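Local coordinates for amicyanin (Paracoccus versutus, PDB 1ID2), which is a type 1 blue copper protein that carries electrons, holding a single copper ion at one end of a beta barrel, at residues Glu42-Val56 against Arg69-Phe83. Residues are numbered along the deposited sequence; the frame is centred on the assembly and turned at random.
Sequences ETVYWVNGEVMPHNV and RGEMMTKDQAYAITF. With CU (copper (II) ion), chain D.
W46 and I81 meet in the barrel interior, where CZ3 of the indole lies 3.9 Å from I81 CG1, while F83 CE1 meets the ring edge beside CH2. V56 CG1 touches I81 CD1, and M73 CE packs on W46 CB. On the other side of the sheet A80 CB sits over one face of the Y45 ring, a CH-pi contact 3.8 Å from the centroid, and T43 OG1 shares a 2.6 Å hydrogen bond with T82 OG1. The antiparallel strands 43-48 and 77-83 illustrate how one pairing serves two surfaces. Beyond them, N48 CG swings anti to the backbone N (chi1 -174°), which carries ND2 to M52 O (2.9 Å) and M73 O (3.2 Å), the latter from above the carbonyl plane; OD1 accepts from E50 N in an Asx turn. With an alanine here, E50 N and M52 O would probably lose their side-chain partners, and M73 O one of its two donors. Toward the copper end, N55 ND2 donates to G70 O at 2.8 Å, nearly straight (167°); farther out, K75 NZ hydrogen-bonds G49 O. H54, backbone-paired with M73, gives ND1 to copper alongside C93 and H96, with M99 completing the type 1 site of the cupredoxin fold.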
ATOM      1  N   GLU A  42      -0.006   8.216 -10.126  1.00 25.32           N
ATOM      2  CA  GLU A  42      -0.576   6.859 -10.154  1.00 14.56           C
ATOM      3  C   GLU A  42      -0.953   6.307  -8.775  1.00 10.07           C
ATOM      4  O   GLU A  42      -0.432   6.743  -7.742  1.00 18.22           O
ATOM      5  CB  GLU A  42       0.365   5.871 -10.844  1.00 16.47           C
ATOM      6  CG  GLU A  42       0.463   6.034 -12.360  1.00 25.43           C
ATOM      7  CD  GLU A  42       1.237   4.902 -13.022  1.00 42.99           C
ATOM      8  OE1 GLU A  42       2.395   5.117 -13.448  1.00 25.52           O
ATOM      9  OE2 GLU A  42       0.678   3.789 -13.116  1.00 63.04           O
ATOM     10  N   THR A  43      -1.903   5.377  -8.773  1.00 20.42           N
ATOM     11  CA  THR A  43      -2.391   4.732  -7.555  1.00 32.98           C
ATOM     12  C   THR A  43      -1.886   3.285  -7.541  1.00 21.26           C
ATOM     13  O   THR A  43      -1.705   2.689  -8.609  1.00 13.97           O
ATOM     14  CB  THR A  43      -3.965   4.765  -7.505  1.00 27.94           C
ATOM     15  OG1 THR A  43      -4.421   6.127  -7.579  1.00 14.92           O
ATOM     16  CG2 THR A  43      -4.501   4.133  -6.211  1.00 11.53           C
ATOM     17  N   VAL A  44      -1.454   2.812  -6.370  1.00 21.19           N
ATOM     18  CA  VAL A  44      -1.082   1.406  -6.199  1.00 12.43           C
ATOM     19  C   VAL A  44      -2.165   0.783  -5.350  1.00 14.99           C
ATOM     20  O   VAL A  44      -2.577   1.376  -4.385  1.00  7.82           O
ATOM     21  CB  VAL A  44       0.256   1.223  -5.443  1.00  8.32           C
ATOM     22  CG1 VAL A  44       0.649  -0.233  -5.437  1.00  9.02           C
ATOM     23  CG2 VAL A  44       1.347   2.053  -6.076  1.00  5.49           C
ATOM     24  N   TYR A  45      -2.604  -0.420  -5.700  1.00 14.85           N
ATOM     25  CA  TYR A  45      -3.506  -1.178  -4.846  1.00  6.51           C
ATOM     26  C   TYR A  45      -2.771  -2.365  -4.261  1.00  3.80           C
ATOM     27  O   TYR A  45      -1.875  -2.919  -4.893  1.00  6.91           O
ATOM     28  CB  TYR A  45      -4.710  -1.685  -5.645  1.00 13.04           C
ATOM     29  CG  TYR A  45      -5.668  -0.595  -6.092  1.00 11.31           C
ATOM     30  CD1 TYR A  45      -5.347   0.260  -7.144  1.00 15.90           C
ATOM     31  CD2 TYR A  45      -6.916  -0.469  -5.512  1.00 14.67           C
ATOM     32  CE1 TYR A  45      -6.246   1.216  -7.589  1.00 17.02           C
ATOM     33  CE2 TYR A  45      -7.834   0.460  -5.975  1.00 13.57           C
ATOM     34  CZ  TYR A  45      -7.495   1.300  -7.002  1.00 19.22           C
ATOM     35  OH  TYR A  45      -8.417   2.221  -7.445  1.00 40.44           O
ATOM     36  N   TRP A  46      -3.077  -2.666  -3.007  1.00  9.49           N
ATOM     37  CA  TRP A  46      -2.606  -3.870  -2.347  1.00  9.54           C
ATOM     38  C   TRP A  46      -3.836  -4.717  -2.169  1.00 11.92           C
ATOM     39  O   TRP A  46      -4.908  -4.178  -1.950  1.00  5.91           O
ATOM     40  CB  TRP A  46      -2.022  -3.546  -0.972  1.00  7.95           C
ATOM     41  CG  TRP A  46      -0.662  -2.944  -1.037  1.00 16.37           C
ATOM     42  CD1 TRP A  46       0.529  -3.603  -0.970  1.00  4.79           C
ATOM     43  CD2 TRP A  46      -0.352  -1.553  -1.237  1.00 13.85           C
ATOM     44  NE1 TRP A  46       1.557  -2.716  -1.136  1.00 13.45           N
ATOM     45  CE2 TRP A  46       1.049  -1.462  -1.303  1.00 10.45           C
ATOM     46  CE3 TRP A  46      -1.126  -0.393  -1.352  1.00 16.59           C
ATOM     47  CZ2 TRP A  46       1.693  -0.226  -1.489  1.00 12.70           C
ATOM     48  CZ3 TRP A  46      -0.483   0.821  -1.535  1.00 13.86           C
ATOM     49  CH2 TRP A  46       0.911   0.895  -1.599  1.00 16.99           C
ATOM     50  N   VAL A  47      -3.706  -6.020  -2.390  1.00  8.86           N
ATOM     51  CA  VAL A  47      -4.825  -6.953  -2.203  1.00 10.26           C
ATOM     52  C   VAL A  47      -4.351  -8.126  -1.345  1.00 11.38           C
ATOM     53  O   VAL A  47      -3.380  -8.810  -1.661  1.00  8.92           O
ATOM     54  CB  VAL A  47      -5.353  -7.515  -3.562  1.00 20.94           C
ATOM     55  CG1 VAL A  47      -6.482  -8.504  -3.316  1.00 14.70           C
ATOM     56  CG2 VAL A  47      -5.839  -6.381  -4.459  1.00 24.62           C
ATOM     57  N   ASN A  48      -5.010  -8.315  -0.214  1.00 12.66           N
ATOM     58  CA  ASN A  48      -4.671  -9.375   0.698  1.00 12.69           C
ATOM     59  C   ASN A  48      -5.340 -10.682   0.272  1.00 21.56           C
ATOM     60  O   ASN A  48      -6.571 -10.748   0.159  1.00 11.89           O
ATOM     61  CB  ASN A  48      -5.119  -9.005   2.123  1.00 13.66           C
ATOM     62  CG  ASN A  48      -4.654 -10.027   3.156  1.00 11.83           C
ATOM     63  OD1 ASN A  48      -3.824 -10.861   2.855  1.00 21.12           O
ATOM     64  ND2 ASN A  48      -5.190  -9.955   4.370  1.00  6.75           N
ATOM     65  N   GLY A  49      -4.530 -11.697   0.017  1.00 15.65           N
ATOM     66  CA  GLY A  49      -5.063 -12.964  -0.415  1.00  8.57           C
ATOM     67  C   GLY A  49      -5.370 -13.919   0.721  1.00 23.60           C
ATOM     68  O   GLY A  49      -5.971 -14.955   0.481  1.00 18.98           O
ATOM     69  N   GLU A  50      -4.957 -13.611   1.947  1.00 13.86           N
ATOM     70  CA  GLU A  50      -5.059 -14.596   3.019  1.00  8.91           C
ATOM     71  C   GLU A  50      -5.872 -14.108   4.198  1.00  7.05           C
ATOM     72  O   GLU A  50      -6.143 -12.910   4.318  1.00 17.22           O
ATOM     73  CB  GLU A  50      -3.661 -15.043   3.480  1.00 13.05           C
ATOM     74  CG  GLU A  50      -2.656 -13.926   3.758  1.00 11.84           C
ATOM     75  CD  GLU A  50      -1.251 -14.455   4.053  1.00 19.95           C
ATOM     76  OE1 GLU A  50      -0.915 -15.569   3.609  1.00 20.25           O
ATOM     77  OE2 GLU A  50      -0.457 -13.731   4.688  1.00 17.22           O
ATOM     78  N   VAL A  51      -6.184 -15.016   5.118  1.00 17.06           N
ATOM     79  CA  VAL A  51      -6.976 -14.667   6.304  1.00 23.01           C
ATOM     80  C   VAL A  51      -6.255 -13.870   7.399  1.00 11.67           C
ATOM     81  O   VAL A  51      -6.903 -13.266   8.251  1.00 23.51           O
ATOM     82  CB  VAL A  51      -7.620 -15.922   6.953  1.00 23.83           C
ATOM     83  CG1 VAL A  51      -8.722 -16.432   6.085  1.00 20.98           C
ATOM     84  CG2 VAL A  51      -6.599 -17.007   7.129  1.00 11.77           C
ATOM     85  N   MET A  52      -4.928 -13.944   7.437  1.00 24.15           N
ATOM     86  CA  MET A  52      -4.130 -13.041   8.277  1.00 26.77           C
ATOM     87  C   MET A  52      -4.330 -11.600   7.834  1.00 12.86           C
ATOM     88  O   MET A  52      -4.041 -11.251   6.701  1.00  9.63           O
ATOM     89  CB  MET A  52      -2.648 -13.367   8.153  1.00 20.34           C
ATOM     90  CG  MET A  52      -1.753 -12.554   9.070  1.00 10.51           C
ATOM     91  SD  MET A  52      -1.832 -13.120  10.757  1.00 19.85           S
ATOM     92  CE  MET A  52      -0.549 -14.394  10.764  1.00 17.02           C
ATOM     93  N   PRO A  53      -4.689 -10.721   8.761  1.00 14.35           N
ATOM     94  CA  PRO A  53      -4.882  -9.357   8.278  1.00 22.44           C
ATOM     95  C   PRO A  53      -3.546  -8.656   8.092  1.00 17.16           C
ATOM     96  O   PRO A  53      -2.606  -8.881   8.852  1.00 16.69           O
ATOM     97  CB  PRO A  53      -5.750  -8.718   9.366  1.00 15.08           C
ATOM     98  CG  PRO A  53      -6.388  -9.909  10.068  1.00 19.92           C
ATOM     99  CD  PRO A  53      -5.289 -10.920  10.088  1.00 10.50           C
ATOM    100  N   HIS A  54      -3.485  -7.787   7.091  1.00 15.38           N
ATOM    101  CA  HIS A  54      -2.271  -7.080   6.727  1.00  3.90           C
ATOM    102  C   HIS A  54      -2.645  -5.649   6.371  1.00 10.00           C
ATOM    103  O   HIS A  54      -3.771  -5.400   5.947  1.00 17.70           O
ATOM    104  CB  HIS A  54      -1.604  -7.757   5.541  1.00  5.83           C
ATOM    105  CG  HIS A  54      -1.121  -9.155   5.832  1.00 12.35           C
ATOM    106  ND1 HIS A  54      -0.129  -9.405   6.747  1.00 18.41           N
ATOM    107  CD2 HIS A  54      -1.434 -10.311   5.201  1.00 12.72           C
ATOM    108  CE1 HIS A  54       0.133 -10.695   6.655  1.00  7.29           C
ATOM    109  NE2 HIS A  54      -0.623 -11.289   5.742  1.00  9.25           N
ATOM    110  N   ASN A  55      -1.787  -4.694   6.709  1.00 12.62           N
ATOM    111  CA  ASN A  55      -1.996  -3.315   6.269  1.00 10.35           C
ATOM    112  C   ASN A  55      -0.756  -2.768   5.575  1.00 15.19           C
ATOM    113  O   ASN A  55       0.149  -3.543   5.217  1.00 13.60           O
ATOM    114  CB  ASN A  55      -2.405  -2.403   7.440  1.00 10.60           C
ATOM    115  CG  ASN A  55      -1.234  -2.018   8.331  1.00 13.86           C
ATOM    116  OD1 ASN A  55      -0.265  -2.746   8.412  1.00 16.35           O
ATOM    117  ND2 ASN A  55      -1.372  -0.924   9.079  1.00  4.59           N
ATOM    118  N   VAL A  56      -0.825  -1.489   5.194  1.00 17.24           N
ATOM    119  CA  VAL A  56       0.320  -0.767   4.621  1.00 11.75           C
ATOM    120  C   VAL A  56       0.594   0.429   5.515  1.00 15.85           C
ATOM    121  O   VAL A  56      -0.352   1.132   5.880  1.00 15.84           O
ATOM    122  CB  VAL A  56       0.011  -0.282   3.167  1.00 18.06           C
ATOM    123  CG1 VAL A  56       1.092   0.650   2.655  1.00 26.35           C
ATOM    124  CG2 VAL A  56      -0.066  -1.472   2.250  1.00 18.76           C
ATOM    125  N   ARG A  69      -0.560   4.828   9.101  1.00  8.30           N
ATOM    126  CA  ARG A  69      -0.916   3.438   9.264  1.00 11.82           C
ATOM    127  C   ARG A  69      -2.214   3.181   8.528  1.00 20.42           C
ATOM    128  O   ARG A  69      -3.237   3.727   8.901  1.00 24.73           O
ATOM    129  CB  ARG A  69      -1.103   3.126  10.737  1.00 18.86           C
ATOM    130  CG  ARG A  69      -0.976   1.657  11.069  1.00 60.70           C
ATOM    131  CD  ARG A  69      -2.048   1.206  12.046  1.00 62.97           C
ATOM    132  NE  ARG A  69      -3.236   0.721  11.345  1.00115.62           N
ATOM    133  CZ  ARG A  69      -3.821  -0.457  11.559  1.00 97.22           C
ATOM    134  NH1 ARG A  69      -3.331  -1.314  12.453  1.00 87.30           N
ATOM    135  NH2 ARG A  69      -4.952  -0.744  10.930  1.00 54.25           N
ATOM    136  N   GLY A  70      -2.172   2.361   7.487  1.00 12.39           N
ATOM    137  CA  GLY A  70      -3.380   2.062   6.741  1.00 17.69           C
ATOM    138  C   GLY A  70      -4.250   1.139   7.569  1.00 12.07           C
ATOM    139  O   GLY A  70      -3.752   0.479   8.476  1.00 23.55           O
ATOM    140  N   GLU A  71      -5.535   1.064   7.255  1.00 32.43           N
ATOM    141  CA  GLU A  71      -6.430   0.125   7.927  1.00 17.05           C
ATOM    142  C   GLU A  71      -6.130  -1.307   7.489  1.00 12.96           C
ATOM    143  O   GLU A  71      -5.604  -1.528   6.390  1.00 15.97           O
ATOM    144  CB  GLU A  71      -7.882   0.472   7.599  1.00 22.65           C
ATOM    145  CG  GLU A  71      -8.448   1.607   8.444  1.00 33.06           C
ATOM    146  CD  GLU A  71      -9.949   1.798   8.251  1.00 59.66           C
ATOM    147  OE1 GLU A  71     -10.709   0.801   8.256  1.00 49.91           O
ATOM    148  OE2 GLU A  71     -10.378   2.962   8.119  1.00 38.72           O
ATOM    149  N   MET A  72      -6.402  -2.264   8.376  1.00 15.15           N
ATOM    150  CA  MET A  72      -6.184  -3.704   8.110  1.00 20.28           C
ATOM    151  C   MET A  72      -7.132  -4.288   7.046  1.00 22.05           C
ATOM    152  O   MET A  72      -8.322  -3.978   7.048  1.00 18.76           O
ATOM    153  CB  MET A  72      -6.350  -4.511   9.402  1.00 19.33           C
ATOM    154  CG  MET A  72      -5.477  -4.042  10.567  1.00 41.28           C
ATOM    155  SD  MET A  72      -3.711  -4.167  10.248  1.00 30.35           S
ATOM    156  CE  MET A  72      -3.657  -5.850   9.940  1.00 13.50           C
ATOM    157  N   MET A  73      -6.571  -5.020   6.084  1.00 15.83           N
ATOM    158  CA  MET A  73      -7.344  -5.771   5.090  1.00  7.95           C
ATOM    159  C   MET A  73      -7.442  -7.182   5.616  1.00 20.39           C
ATOM    160  O   MET A  73      -6.505  -7.713   6.233  1.00 15.11           O
ATOM    161  CB  MET A  73      -6.634  -5.849   3.731  1.00 14.61           C
ATOM    162  CG  MET A  73      -6.424  -4.530   3.013  1.00 17.60           C
ATOM    163  SD  MET A  73      -5.126  -4.587   1.722  1.00 21.25           S
ATOM    164  CE  MET A  73      -3.728  -3.867   2.596  1.00 11.06           C
ATOM    165  N   THR A  74      -8.635  -7.733   5.493  1.00 15.47           N
ATOM    166  CA  THR A  74      -8.820  -9.151   5.650  1.00 12.96           C
ATOM    167  C   THR A  74      -8.842  -9.708   4.242  1.00  2.00           C
ATOM    168  O   THR A  74      -8.501  -8.996   3.270  1.00 16.72           O
ATOM    169  CB  THR A  74     -10.130  -9.454   6.384  1.00 20.10           C
ATOM    170  OG1 THR A  74     -11.241  -8.957   5.630  1.00 27.85           O
ATOM    171  CG2 THR A  74     -10.128  -8.776   7.740  1.00 22.45           C
ATOM    172  N   LYS A  75      -9.127 -10.998   4.148  1.00 17.44           N
ATOM    173  CA  LYS A  75      -8.982 -11.746   2.910  1.00 15.39           C
ATOM    174  C   LYS A  75      -9.753 -11.108   1.749  1.00 19.96           C
ATOM    175  O   LYS A  75     -10.946 -10.832   1.859  1.00 16.93           O
ATOM    176  CB  LYS A  75      -9.448 -13.191   3.132  1.00 15.16           C
ATOM    177  CG  LYS A  75      -9.261 -14.052   1.926  1.00  9.33           C
ATOM    178  CD  LYS A  75      -9.747 -15.450   2.200  1.00 22.74           C
ATOM    179  CE  LYS A  75      -9.708 -16.301   0.947  1.00 43.39           C
ATOM    180  NZ  LYS A  75      -8.448 -16.107   0.204  1.00 43.28           N
ATOM    181  N   ASP A  76      -9.068 -10.972   0.618  1.00 28.44           N
ATOM    182  CA  ASP A  76      -9.563 -10.295  -0.587  1.00 28.87           C
ATOM    183  C   ASP A  76     -10.174  -8.931  -0.381  1.00 35.13           C
ATOM    184  O   ASP A  76     -11.058  -8.518  -1.134  1.00 33.08           O
ATOM    185  CB  ASP A  76     -10.540 -11.177  -1.364  1.00 33.96           C
ATOM    186  CG  ASP A  76      -9.917 -12.471  -1.790  1.00 51.62           C
ATOM    187  OD1 ASP A  76     -10.518 -13.507  -1.434  1.00 23.46           O
ATOM    188  OD2 ASP A  76      -8.802 -12.450  -2.389  1.00 39.17           O
ATOM    189  N   GLN A  77      -9.649  -8.191   0.581  1.00 13.72           N
ATOM    190  CA  GLN A  77      -9.836  -6.765   0.558  1.00  5.25           C
ATOM    191  C   GLN A  77      -8.647  -6.140  -0.123  1.00 15.26           C
ATOM    192  O   GLN A  77      -7.639  -6.809  -0.402  1.00 13.83           O
ATOM    193  CB  GLN A  77     -10.033  -6.251   1.974  1.00  2.00           C
ATOM    194  CG  GLN A  77     -11.313  -6.788   2.528  1.00 16.91           C
ATOM    195  CD  GLN A  77     -11.695  -6.168   3.837  1.00 20.69           C
ATOM    196  OE1 GLN A  77     -10.883  -6.069   4.759  1.00 24.29           O
ATOM    197  NE2 GLN A  77     -12.961  -5.812   3.961  1.00 94.05           N
ATOM    198  N   ALA A  78      -8.856  -4.925  -0.593  1.00 16.85           N
ATOM    199  CA  ALA A  78      -7.827  -4.220  -1.305  1.00  9.86           C
ATOM    200  C   ALA A  78      -7.673  -2.826  -0.674  1.00 21.64           C
ATOM    201  O   ALA A  78      -8.504  -2.413   0.134  1.00 12.48           O
ATOM    202  CB  ALA A  78      -8.200  -4.145  -2.773  1.00  9.99           C
ATOM    203  N   TYR A  79      -6.566  -2.149  -0.960  1.00 19.55           N
ATOM    204  CA  TYR A  79      -6.313  -0.830  -0.388  1.00 16.62           C
ATOM    205  C   TYR A  79      -5.487   0.008  -1.356  1.00 15.79           C
ATOM    206  O   TYR A  79      -4.604  -0.520  -2.037  1.00 23.11           O
ATOM    207  CB  TYR A  79      -5.593  -0.982   0.950  1.00 12.95           C
ATOM    208  CG  TYR A  79      -5.517   0.282   1.773  1.00 17.23           C
ATOM    209  CD1 TYR A  79      -4.362   1.050   1.765  1.00 11.11           C
ATOM    210  CD2 TYR A  79      -6.566   0.670   2.606  1.00  9.89           C
ATOM    211  CE1 TYR A  79      -4.236   2.156   2.554  1.00 11.60           C
ATOM    212  CE2 TYR A  79      -6.443   1.797   3.414  1.00 19.38           C
ATOM    213  CZ  TYR A  79      -5.261   2.525   3.380  1.00 17.23           C
ATOM    214  OH  TYR A  79      -5.049   3.617   4.181  1.00 21.23           O
ATOM    215  N   ALA A  80      -5.852   1.283  -1.492  1.00 14.60           N
ATOM    216  CA  ALA A  80      -5.281   2.152  -2.517  1.00  8.67           C
ATOM    217  C   ALA A  80      -4.619   3.369  -1.910  1.00 20.24           C
ATOM    218  O   ALA A  80      -5.150   3.990  -0.986  1.00 11.36           O
ATOM    219  CB  ALA A  80      -6.357   2.601  -3.489  1.00 15.76           C
ATOM    220  N   ILE A  81      -3.469   3.714  -2.469  1.00 13.39           N
ATOM    221  CA  ILE A  81      -2.763   4.926  -2.126  1.00 13.66           C
ATOM    222  C   ILE A  81      -2.309   5.534  -3.438  1.00 16.88           C
ATOM    223  O   ILE A  81      -1.704   4.840  -4.283  1.00  8.43           O
ATOM    224  CB  ILE A  81      -1.512   4.660  -1.225  1.00 15.32           C
ATOM    225  CG1 ILE A  81      -1.924   4.008   0.086  1.00  7.78           C
ATOM    226  CG2 ILE A  81      -0.819   5.979  -0.906  1.00  6.58           C
ATOM    227  CD1 ILE A  81      -0.776   3.754   1.048  1.00 12.66           C
ATOM    228  N   THR A  82      -2.610   6.820  -3.608  1.00 13.45           N
ATOM    229  CA  THR A  82      -2.131   7.593  -4.742  1.00  7.18           C
ATOM    230  C   THR A  82      -0.868   8.362  -4.355  1.00 15.21           C
ATOM    231  O   THR A  82      -0.869   9.107  -3.382  1.00 15.99           O
ATOM    232  CB  THR A  82      -3.216   8.558  -5.201  1.00 15.33           C
ATOM    233  OG1 THR A  82      -4.370   7.797  -5.580  1.00 14.46           O
ATOM    234  CG2 THR A  82      -2.738   9.402  -6.374  1.00  7.73           C
ATOM    235  N   PHE A  83       0.190   8.194  -5.145  1.00 10.27           N
ATOM    236  CA  PHE A  83       1.495   8.774  -4.841  1.00 27.48           C
ATOM    237  C   PHE A  83       1.708   9.980  -5.726  1.00 21.19           C
ATOM    238  O   PHE A  83       1.848   9.855  -6.935  1.00 19.21           O
ATOM    239  CB  PHE A  83       2.621   7.758  -5.082  1.00 14.77           C
ATOM    240  CG  PHE A  83       2.726   6.717  -4.013  1.00 30.44           C
ATOM    241  CD1 PHE A  83       1.969   5.557  -4.077  1.00 14.16           C
ATOM    242  CD2 PHE A  83       3.532   6.920  -2.908  1.00 10.77           C
ATOM    243  CE1 PHE A  83       2.016   4.630  -3.042  1.00 17.02           C
ATOM    244  CE2 PHE A  83       3.589   5.990  -1.871  1.00 10.96           C
ATOM    245  CZ  PHE A  83       2.832   4.854  -1.936  1.00 12.29           C
TER
HETATM  246 CU    CU D 107       1.081  -8.208   7.834  1.00 21.77          CU
HETATM  247  O   HOH W   1      -3.747  -0.730   5.007  1.00 11.32           O